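Local coordinates for uncharacterized protein (Neisseria meningitidis MC58, PDB 2R2A) that is of unknown function but is the N-terminal domain of a zonular occludens toxin family protein, and probably binds a nucleotide at a P-loop, at residues 23-26 with 27-31; 75-78 with 79-82; 94-97 with 98-102. All blocks are in the same frame, centred on the assembly; numbering follows the deposited sequence. Where two conformers were deposited one is given.

Interaction 1: residues 23-26 with 27-31; sequences VSMM and ANDEM
Met25 O takes two backbone N-H groups as helix 18-28 runs out, one from Asp29 N at 2.7 Å and one from Asn28 N at 3.1 Å, the latter coming from above the carbonyl plane. Just before this, Ala27 N bonds to Val23 O at 2.9 Å and more weakly to Ser24 O. Bonds to the residue three back are therefore mixing with those to the residue four back, as a helix does when it tightens before leaving its axis.

Asn28 folds its amide back over this last turn. With CG beside its own backbone N (chi1 -72°), ND2 reaches Ser24 O at 2.9 Å, and the acceptor stands 26° out of the amide plane. The same ND2 also bonds to Asp185, whose backbone N is held by Ser24 OG, so both side chains tie the helix to that loop. Asp29 comes after the turn, and its carboxylate crosses the side chain of Met25, a selenomethionine: OD2 lies 3.5 Å from Met25 CB and 3.6 Å from Met25 CE. The bend at chi3 (75°) brings that methyl round to the carboxylate. Elsewhere Met25 packs on Phe127 of strand 125-130, while Met26 lies on Ile92 of strand 90-93.

Water 1 bridges the turn, donating to Met26 O at 3.0 Å and to Asp29 O. Carbonyls at the C-terminal end of the helix thus find donors in later backbone N-H groups, a side-chain amide and a water, while Asp29 OD2 meets the Met25 side chain at CB, CG and CE, by van der Waals contact.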
ATOM      1  N   VAL A  23       0.698 -10.152  -0.050  1.00 18.17           N
ATOM      2  CA  VAL A  23       0.598 -11.204  -1.091  1.00 18.80           C
ATOM      3  C   VAL A  23      -0.571 -12.173  -0.815  1.00 18.83           C
ATOM      4  O   VAL A  23      -1.300 -12.578  -1.728  1.00 17.01           O
ATOM      5  CB  VAL A  23       1.939 -11.974  -1.250  1.00 18.90           C
ATOM      6  CG1 VAL A  23       1.831 -13.075  -2.362  1.00 19.01           C
ATOM      7  CG2 VAL A  23       3.121 -11.000  -1.513  1.00 19.29           C
ATOM      8  N   SER A  24      -0.770 -12.524   0.454  1.00 19.16           N
ATOM      9  CA  SER A  24      -1.904 -13.360   0.872  0.60 19.86           C
ATOM     10  C   SER A  24      -3.243 -12.718   0.464  1.00 20.24           C
ATOM     11  O   SER A  24      -4.172 -13.395  -0.016  1.00 21.00           O
ATOM     12  CB  SER A  24      -1.843 -13.587   2.396  0.60 19.10           C
ATOM     13  OG  SER A  24      -2.663 -14.673   2.802  0.60 19.51           O
HETATM   14  N   MSE A  25      -3.348 -11.401   0.643  1.00 21.12           N
HETATM   15  CA  MSE A  25      -4.539 -10.646   0.205  1.00 23.40           C
HETATM   16  C   MSE A  25      -4.701 -10.667  -1.294  1.00 22.60           C
HETATM   17  O   MSE A  25      -5.807 -10.870  -1.813  1.00 22.51           O
HETATM   18  CB  MSE A  25      -4.469  -9.202   0.733  1.00 23.09           C
HETATM   19  CG  MSE A  25      -4.520  -9.189   2.263  1.00 24.52           C
HETATM   20 SE   MSE A  25      -3.976  -7.461   3.061  0.60 31.87          SE
HETATM   21  CE  MSE A  25      -5.621  -6.611   2.590  1.00 27.56           C
HETATM   22  N   MSE A  26      -3.612 -10.452  -2.003  1.00 21.83           N
HETATM   23  CA  MSE A  26      -3.668 -10.504  -3.470  1.00 23.63           C
HETATM   24  C   MSE A  26      -4.131 -11.889  -3.944  1.00 23.67           C
HETATM   25  O   MSE A  26      -4.755 -12.006  -5.004  1.00 23.22           O
HETATM   26  CB  MSE A  26      -2.313 -10.191  -4.049  1.00 23.00           C
HETATM   27  CG  MSE A  26      -1.766  -8.830  -3.668  1.00 24.01           C
HETATM   28 SE   MSE A  26      -0.050  -8.522  -4.501  0.60 27.14          SE
HETATM   29  CE  MSE A  26      -0.678  -8.267  -6.352  1.00 22.61           C
ATOM     30  N   ALA A  27      -3.805 -12.926  -3.185  1.00 23.41           N
ATOM     31  CA  ALA A  27      -4.137 -14.317  -3.545  1.00 23.99           C
ATOM     32  C   ALA A  27      -5.602 -14.664  -3.269  1.00 25.80           C
ATOM     33  O   ALA A  27      -6.135 -15.641  -3.852  1.00 25.99           O
ATOM     34  CB  ALA A  27      -3.234 -15.290  -2.822  1.00 24.45           C
ATOM     35  N   ASN A  28      -6.260 -13.862  -2.424  1.00 25.31           N
ATOM     36  CA  ASN A  28      -7.584 -14.200  -1.946  1.00 27.32           C
ATOM     37  C   ASN A  28      -8.684 -13.181  -2.138  1.00 26.67           C
ATOM     38  O   ASN A  28      -9.841 -13.558  -2.353  1.00 27.23           O
ATOM     39  CB  ASN A  28      -7.521 -14.560  -0.477  1.00 27.49           C
ATOM     40  CG  ASN A  28      -6.874 -15.890  -0.259  1.00 32.49           C
ATOM     41  OD1 ASN A  28      -7.409 -16.932  -0.671  1.00 34.88           O
ATOM     42  ND2 ASN A  28      -5.702 -15.877   0.368  1.00 34.28           N
ATOM     43  N   ASP A  29      -8.327 -11.904  -2.074  1.00 25.77           N
ATOM     44  CA  ASP A  29      -9.312 -10.848  -1.961  1.00 26.00           C
ATOM     45  C   ASP A  29     -10.015 -10.576  -3.302  1.00 25.58           C
ATOM     46  O   ASP A  29      -9.391 -10.653  -4.361  1.00 25.00           O
ATOM     47  CB  ASP A  29      -8.624  -9.601  -1.429  1.00 25.88           C
ATOM     48  CG  ASP A  29      -8.273  -9.711   0.070  1.00 30.35           C
ATOM     49  OD1 ASP A  29      -8.372 -10.832   0.665  1.00 26.61           O
ATOM     50  OD2 ASP A  29      -7.889  -8.652   0.634  1.00 33.85           O
ATOM     51  N   GLU A  30     -11.301 -10.235  -3.246  1.00 26.34           N
ATOM     52  CA  GLU A  30     -12.111  -9.957  -4.450  1.00 27.46           C
ATOM     53  C   GLU A  30     -11.504  -8.973  -5.462  1.00 26.02           C
ATOM     54  O   GLU A  30     -11.616  -9.174  -6.684  1.00 23.32           O
ATOM     55  CB  GLU A  30     -13.494  -9.431  -4.033  1.00 28.65           C
ATOM     56  CG  GLU A  30     -14.533 -10.512  -3.716  1.00 37.17           C
ATOM     57  CD  GLU A  30     -14.768 -11.451  -4.889  1.00 44.76           C
ATOM     58  OE1 GLU A  30     -15.052 -10.968  -6.019  1.00 48.59           O
ATOM     59  OE2 GLU A  30     -14.640 -12.678  -4.677  1.00 48.86           O
HETATM   60  N   MSE A  31     -10.869  -7.894  -4.981  1.00 25.54           N
HETATM   61  CA  MSE A  31     -10.405  -6.858  -5.939  1.00 25.33           C
HETATM   62  C   MSE A  31      -9.340  -7.331  -6.907  1.00 23.81           C
HETATM   63  O   MSE A  31      -9.156  -6.719  -7.971  1.00 23.20           O
HETATM   64  CB  MSE A  31      -9.989  -5.542  -5.243  1.00 25.74           C
HETATM   65  CG  MSE A  31      -8.759  -5.625  -4.326  1.00 28.07           C
HETATM   66 SE   MSE A  31      -8.097  -3.802  -4.011  0.60 29.11          SE
HETATM   67  CE  MSE A  31      -9.342  -3.427  -2.610  1.00 28.96           C
TER
HETATM   68  O   HOH W   1      -7.594 -12.746  -5.345  1.00 27.78           O

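Interaction 2: residues 75-78 with 79-82; sequences HDMY and EWIK
The indole of Trp80 lies against Met77, a selenomethionine. Trp80 puts CG between its backbone N and carbonyl carbon (chi1 53°), folding the ring back along the short helix 77-80, so that Met77 CA sits over the five-membered ring, 3.7 Å from its centroid in a CH-pi contact. Met77 CG stands anti to the backbone N (chi1 -166°) and meets Trp80 CZ2 at 3.7 Å. Its selenium lies oblique to the six-membered ring, a Met-aromatic contact. At the ring edge Trp80 NE1 donates weakly to Asp76 OD1 at 3.2 Å, the carboxylate nearly perpendicular to the indole. NE1 also bonds to Ser73 O, and OD1 to Ser67 OG.

Tyr78 and Glu79 run side by side, with Glu79 CG over the phenol face, 3.9 Å from its centroid. Glu79 N bonds to Asp76 O at 2.9 Å, and Ile81 N to Met77 O at the same length. Lys82 lays its aliphatic chain along Tyr78 O, CG at 3.3 Å.

The indole is thus gripped by carbon on a face and by polar partners at NE1, whereas Asp76 OD2 and Glu79 OE2, 4.3 Å apart, probably repel mildly.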
ATOM      1  N   HIS A  75       7.126   8.784  -8.324  1.00 24.19           N
ATOM      2  CA  HIS A  75       7.174  10.193  -7.952  1.00 25.71           C
ATOM      3  C   HIS A  75       6.344  11.114  -8.824  1.00 26.18           C
ATOM      4  O   HIS A  75       5.970  12.196  -8.376  1.00 27.00           O
ATOM      5  CB  HIS A  75       8.620  10.674  -7.739  1.00 26.14           C
ATOM      6  CG  HIS A  75       9.295   9.967  -6.604  1.00 25.42           C
ATOM      7  ND1 HIS A  75       9.196  10.395  -5.296  1.00 26.58           N
ATOM      8  CD2 HIS A  75      10.026   8.828  -6.572  1.00 27.37           C
ATOM      9  CE1 HIS A  75       9.855   9.561  -4.509  1.00 27.30           C
ATOM     10  NE2 HIS A  75      10.357   8.594  -5.255  1.00 25.30           N
ATOM     11  N   ASP A  76       6.030  10.695 -10.054  1.00 27.09           N
ATOM     12  CA  ASP A  76       5.080  11.450 -10.845  1.00 27.36           C
ATOM     13  C   ASP A  76       3.826  10.624 -11.146  1.00 27.39           C
ATOM     14  O   ASP A  76       3.277  10.724 -12.230  1.00 26.45           O
ATOM     15  CB  ASP A  76       5.718  11.985 -12.133  1.00 28.36           C
ATOM     16  CG  ASP A  76       6.342  10.898 -12.988  1.00 29.08           C
ATOM     17  OD1 ASP A  76       6.233   9.695 -12.654  1.00 28.96           O
ATOM     18  OD2 ASP A  76       6.944  11.255 -14.020  1.00 29.80           O
HETATM   19  N   MSE A  77       3.385   9.832 -10.160  1.00 27.23           N
HETATM   20  CA  MSE A  77       2.175   9.030 -10.267  1.00 27.64           C
HETATM   21  C   MSE A  77       0.976   9.906 -10.590  1.00 27.86           C
HETATM   22  O   MSE A  77       0.078   9.485 -11.311  1.00 27.09           O
HETATM   23  CB  MSE A  77       1.911   8.283  -8.955  1.00 27.06           C
HETATM   24  CG  MSE A  77       0.867   7.151  -9.065  1.00 26.95           C
HETATM   25 SE   MSE A  77       0.727   6.197  -7.367  0.60 29.07          SE
HETATM   26  CE  MSE A  77       2.463   5.343  -7.344  1.00 25.95           C
ATOM     27  N   TYR A  78       0.976  11.124 -10.047  1.00 27.89           N
ATOM     28  CA  TYR A  78      -0.091  12.065 -10.301  1.00 29.06           C
ATOM     29  C   TYR A  78      -0.295  12.298 -11.816  1.00 29.82           C
ATOM     30  O   TYR A  78      -1.387  12.650 -12.232  1.00 29.35           O
ATOM     31  CB  TYR A  78       0.161  13.392  -9.564  1.00 29.24           C
ATOM     32  CG  TYR A  78       1.326  14.203 -10.086  1.00 29.67           C
ATOM     33  CD1 TYR A  78       2.633  13.981  -9.620  1.00 29.05           C
ATOM     34  CD2 TYR A  78       1.122  15.223 -11.023  1.00 30.09           C
ATOM     35  CE1 TYR A  78       3.708  14.748 -10.102  1.00 30.95           C
ATOM     36  CE2 TYR A  78       2.179  15.972 -11.507  1.00 30.68           C
ATOM     37  CZ  TYR A  78       3.461  15.733 -11.047  1.00 30.50           C
ATOM     38  OH  TYR A  78       4.491  16.490 -11.548  1.00 30.20           O
ATOM     39  N   GLU A  79       0.757  12.084 -12.610  1.00 30.54           N
ATOM     40  CA  GLU A  79       0.687  12.260 -14.061  1.00 31.98           C
ATOM     41  C   GLU A  79       0.126  10.998 -14.728  1.00 31.32           C
ATOM     42  O   GLU A  79      -1.015  11.005 -15.202  1.00 32.66           O
ATOM     43  CB  GLU A  79       2.055  12.625 -14.651  1.00 31.39           C
ATOM     44  CG  GLU A  79       2.543  14.050 -14.356  1.00 33.99           C
ATOM     45  CD  GLU A  79       3.756  14.467 -15.210  1.00 34.30           C
ATOM     46  OE1 GLU A  79       4.337  15.547 -14.961  1.00 38.52           O
ATOM     47  OE2 GLU A  79       4.125  13.723 -16.147  1.00 38.59           O
ATOM     48  N   TRP A  80       0.923   9.929 -14.769  1.00 30.40           N
ATOM     49  CA  TRP A  80       0.544   8.703 -15.467  1.00 30.21           C
ATOM     50  C   TRP A  80      -0.673   7.933 -14.922  1.00 30.96           C
ATOM     51  O   TRP A  80      -1.267   7.157 -15.668  1.00 31.09           O
ATOM     52  CB  TRP A  80       1.734   7.746 -15.598  1.00 29.17           C
ATOM     53  CG  TRP A  80       2.466   7.396 -14.325  1.00 29.03           C
ATOM     54  CD1 TRP A  80       3.566   8.027 -13.827  1.00 28.74           C
ATOM     55  CD2 TRP A  80       2.191   6.297 -13.419  1.00 28.88           C
ATOM     56  NE1 TRP A  80       3.982   7.419 -12.667  1.00 27.68           N
ATOM     57  CE2 TRP A  80       3.167   6.355 -12.394  1.00 28.84           C
ATOM     58  CE3 TRP A  80       1.217   5.282 -13.372  1.00 28.53           C
ATOM     59  CZ2 TRP A  80       3.208   5.432 -11.331  1.00 27.09           C
ATOM     60  CZ3 TRP A  80       1.253   4.368 -12.312  1.00 27.76           C
ATOM     61  CH2 TRP A  80       2.241   4.457 -11.298  1.00 27.68           C
ATOM     62  N   ILE A  81      -1.025   8.107 -13.641  1.00 32.24           N
ATOM     63  CA  ILE A  81      -2.194   7.415 -13.069  1.00 33.15           C
ATOM     64  C   ILE A  81      -3.532   7.835 -13.726  1.00 34.13           C
ATOM     65  O   ILE A  81      -4.515   7.073 -13.688  1.00 34.53           O
ATOM     66  CB  ILE A  81      -2.265   7.486 -11.507  1.00 32.77           C
ATOM     67  CG1 ILE A  81      -2.988   6.267 -10.931  1.00 34.46           C
ATOM     68  CG2 ILE A  81      -2.984   8.729 -11.031  1.00 32.55           C
ATOM     69  CD1 ILE A  81      -2.209   4.934 -10.983  1.00 34.36           C
ATOM     70  N   LYS A  82      -3.553   9.024 -14.333  1.00 34.09           N
ATOM     71  CA  LYS A  82      -4.775   9.577 -14.926  1.00 34.93           C
ATOM     72  C   LYS A  82      -4.998   9.122 -16.369  1.00 34.89           C
ATOM     73  O   LYS A  82      -6.061   9.385 -16.966  1.00 35.54           O
ATOM     74  CB  LYS A  82      -4.807  11.105 -14.783  1.00 34.69           C
ATOM     75  CG  LYS A  82      -4.270  11.528 -13.414  1.00 37.26           C
ATOM     76  CD  LYS A  82      -4.923  12.757 -12.803  1.00 38.44           C
ATOM     77  CE  LYS A  82      -4.602  12.769 -11.281  1.00 39.28           C
ATOM     78  NZ  LYS A  82      -4.495  14.139 -10.688  1.00 38.68           N
TER

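Interaction 3: residues 94-97 with 98-102; sequences DEAQ and DVWPA
Ala96 O gathers the backbone bonds of this turn, accepting from both Val99 N and Trp100 N at 3.0 Å. Val99 N approaches from above the carbonyl plane. One residue earlier, Asp98 N donates to Glu95 O at 3.1 Å. The bonds from Asp98 N and Val99 N are of 3-10 type; that from Trp100 N spans four residues, a helical-type bond that closes the turn before Pro101.

Polar side chains line one flank. Gln97 NE2 bonds to Glu95 OE1 at 2.8 Å; OE1 lies close to the Gln97 amide plane, while NE2 comes from above the carboxylate plane. Gln97 gets there with CG between its backbone N and carbonyl carbon (chi1 70°) and a further bend at chi2. Glu95 OE1 is also hydrogen-bonded to Gln131 NE2, and Gln97 OE1 to Thr130 OG1, tying the pair to the end of strand 125-130. Water 2 lies 2.7 Å from Asp98 OD2 and close to Asp94 O.

Among apolar contacts, Ala96 CB lies 4.4 Å from Trp100 CE3, and within 98-102 Val99 CG1 rests over the Trp100 ring. Pro101 CB simply packs on Gln97 O at 3.4 Å.

The turn follows strand 90-93 directly. Trp100 packs on Val93 of that strand, on Val128 of strand 125-130 and on Val113 of helix 111-114, while its NE1 bonds to Asn112 O and Ala96 pairs through its backbone with Leu129.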
ATOM      1  N   ASP A  94       5.515  -0.533  -1.153  1.00 21.27           N
ATOM      2  CA  ASP A  94       6.239  -0.996   0.029  1.00 21.91           C
ATOM      3  C   ASP A  94       7.200   0.131   0.496  1.00 21.76           C
ATOM      4  O   ASP A  94       7.791   0.874  -0.336  1.00 22.08           O
ATOM      5  CB  ASP A  94       6.993  -2.288  -0.304  1.00 22.48           C
ATOM      6  CG  ASP A  94       7.596  -2.939   0.927  1.00 28.61           C
ATOM      7  OD1 ASP A  94       6.977  -2.835   2.002  1.00 32.17           O
ATOM      8  OD2 ASP A  94       8.675  -3.550   0.826  1.00 32.31           O
ATOM      9  N   GLU A  95       7.364   0.251   1.806  1.00 20.83           N
ATOM     10  CA  GLU A  95       8.199   1.317   2.419  1.00 21.43           C
ATOM     11  C   GLU A  95       7.776   2.667   1.835  1.00 20.80           C
ATOM     12  O   GLU A  95       8.574   3.401   1.261  1.00 19.96           O
ATOM     13  CB  GLU A  95       9.712   1.042   2.237  1.00 21.77           C
ATOM     14  CG  GLU A  95      10.251  -0.166   3.104  1.00 25.85           C
ATOM     15  CD  GLU A  95      10.031  -0.028   4.662  1.00 25.59           C
ATOM     16  OE1 GLU A  95      10.673   0.791   5.331  1.00 25.09           O
ATOM     17  OE2 GLU A  95       9.190  -0.764   5.225  1.00 30.46           O
ATOM     18  N   ALA A  96       6.491   2.965   1.992  1.00 20.44           N
ATOM     19  CA  ALA A  96       5.848   4.076   1.324  1.00 20.16           C
ATOM     20  C   ALA A  96       6.367   5.449   1.723  1.00 19.24           C
ATOM     21  O   ALA A  96       6.024   6.430   1.054  1.00 19.07           O
ATOM     22  CB  ALA A  96       4.324   4.018   1.568  1.00 19.95           C
ATOM     23  N   GLN A  97       7.101   5.540   2.846  1.00 19.13           N
ATOM     24  CA  GLN A  97       7.694   6.797   3.268  1.00 20.13           C
ATOM     25  C   GLN A  97       8.694   7.306   2.232  1.00 21.16           C
ATOM     26  O   GLN A  97       9.038   8.465   2.247  1.00 21.49           O
ATOM     27  CB  GLN A  97       8.360   6.691   4.673  1.00 19.57           C
ATOM     28  CG  GLN A  97       9.626   5.857   4.795  1.00 20.56           C
ATOM     29  CD  GLN A  97       9.393   4.344   4.963  1.00 22.78           C
ATOM     30  OE1 GLN A  97       8.321   3.842   4.718  1.00 21.28           O
ATOM     31  NE2 GLN A  97      10.433   3.628   5.382  1.00 24.01           N
ATOM     32  N   ASP A  98       9.105   6.440   1.308  1.00 21.73           N
ATOM     33  CA  ASP A  98       9.977   6.835   0.188  1.00 23.38           C
ATOM     34  C   ASP A  98       9.260   7.693  -0.856  1.00 23.89           C
ATOM     35  O   ASP A  98       9.925   8.398  -1.638  1.00 24.07           O
ATOM     36  CB  ASP A  98      10.562   5.586  -0.491  1.00 23.81           C
ATOM     37  CG  ASP A  98      11.531   4.850   0.412  1.00 24.60           C
ATOM     38  OD1 ASP A  98      11.953   5.430   1.449  1.00 28.74           O
ATOM     39  OD2 ASP A  98      11.866   3.692   0.116  1.00 24.64           O
ATOM     40  N   VAL A  99       7.931   7.629  -0.879  1.00 22.33           N
ATOM     41  CA  VAL A  99       7.131   8.353  -1.886  1.00 22.43           C
ATOM     42  C   VAL A  99       6.374   9.489  -1.215  1.00 22.32           C
ATOM     43  O   VAL A  99       6.329  10.612  -1.756  1.00 23.06           O
ATOM     44  CB  VAL A  99       6.077   7.437  -2.553  1.00 22.01           C
ATOM     45  CG1 VAL A  99       5.333   8.185  -3.650  1.00 23.86           C
ATOM     46  CG2 VAL A  99       6.706   6.170  -3.073  1.00 22.45           C
ATOM     47  N   TRP A 100       5.792   9.203  -0.039  1.00 21.21           N
ATOM     48  CA  TRP A 100       4.896  10.098   0.686  1.00 19.91           C
ATOM     49  C   TRP A 100       5.351  10.239   2.143  1.00 19.37           C
ATOM     50  O   TRP A 100       4.645   9.802   3.060  1.00 19.84           O
ATOM     51  CB  TRP A 100       3.462   9.553   0.653  1.00 21.30           C
ATOM     52  CG  TRP A 100       2.889   9.483  -0.763  1.00 21.33           C
ATOM     53  CD1 TRP A 100       2.680  10.536  -1.600  1.00 24.26           C
ATOM     54  CD2 TRP A 100       2.489   8.316  -1.479  1.00 23.70           C
ATOM     55  NE1 TRP A 100       2.171  10.099  -2.800  1.00 22.18           N
ATOM     56  CE2 TRP A 100       2.005   8.743  -2.741  1.00 22.68           C
ATOM     57  CE3 TRP A 100       2.437   6.955  -1.160  1.00 23.69           C
ATOM     58  CZ2 TRP A 100       1.557   7.857  -3.708  1.00 22.74           C
ATOM     59  CZ3 TRP A 100       1.949   6.073  -2.109  1.00 24.77           C
ATOM     60  CH2 TRP A 100       1.508   6.532  -3.374  1.00 23.95           C
ATOM     61  N   PRO A 101       6.545  10.829   2.363  1.00 18.90           N
ATOM     62  CA  PRO A 101       7.048  10.987   3.727  1.00 18.35           C
ATOM     63  C   PRO A 101       6.220  12.032   4.493  1.00 18.66           C
ATOM     64  O   PRO A 101       5.564  12.888   3.865  1.00 17.55           O
ATOM     65  CB  PRO A 101       8.488  11.535   3.515  1.00 18.65           C
ATOM     66  CG  PRO A 101       8.425  12.240   2.173  1.00 17.97           C
ATOM     67  CD  PRO A 101       7.470  11.415   1.358  1.00 18.42           C
ATOM     68  N   ALA A 102       6.282  11.967   5.823  1.00 16.95           N
ATOM     69  CA  ALA A 102       5.795  13.078   6.653  1.00 19.18           C
ATOM     70  C   ALA A 102       6.455  14.418   6.188  1.00 19.45           C
ATOM     71  O   ALA A 102       7.646  14.436   5.807  1.00 19.48           O
ATOM     72  CB  ALA A 102       6.136  12.813   8.081  1.00 18.51           C
TER
HETATM   73  O   HOH W   2      10.179   2.107  -1.227  1.00 28.53           O

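Along the chain the three contacts come in series, all within the Zot N-terminal domain. Interaction 1 ends helix 18-28, interaction 2 is the short helix 77-80, and interaction 3 is the turn after strand 90-93. Interactions 1 and 3 lie on opposite sides of the chain's centre, their centres 23 Å apart, and both pack on strands 90-93 and 125-130 of the central mixed sheet. Interactions 2 and 3, centres 16 Å apart, touch where His75 CE1 comes 3.1 Å from Asp98 O and Met77 SE lies 4.1 Å from Trp100 CH2. The helix of interaction 1 begins at a probable Walker A loop, and Glu95 of interaction 3 also touches that loop, consistent with a P-loop NTPase fold.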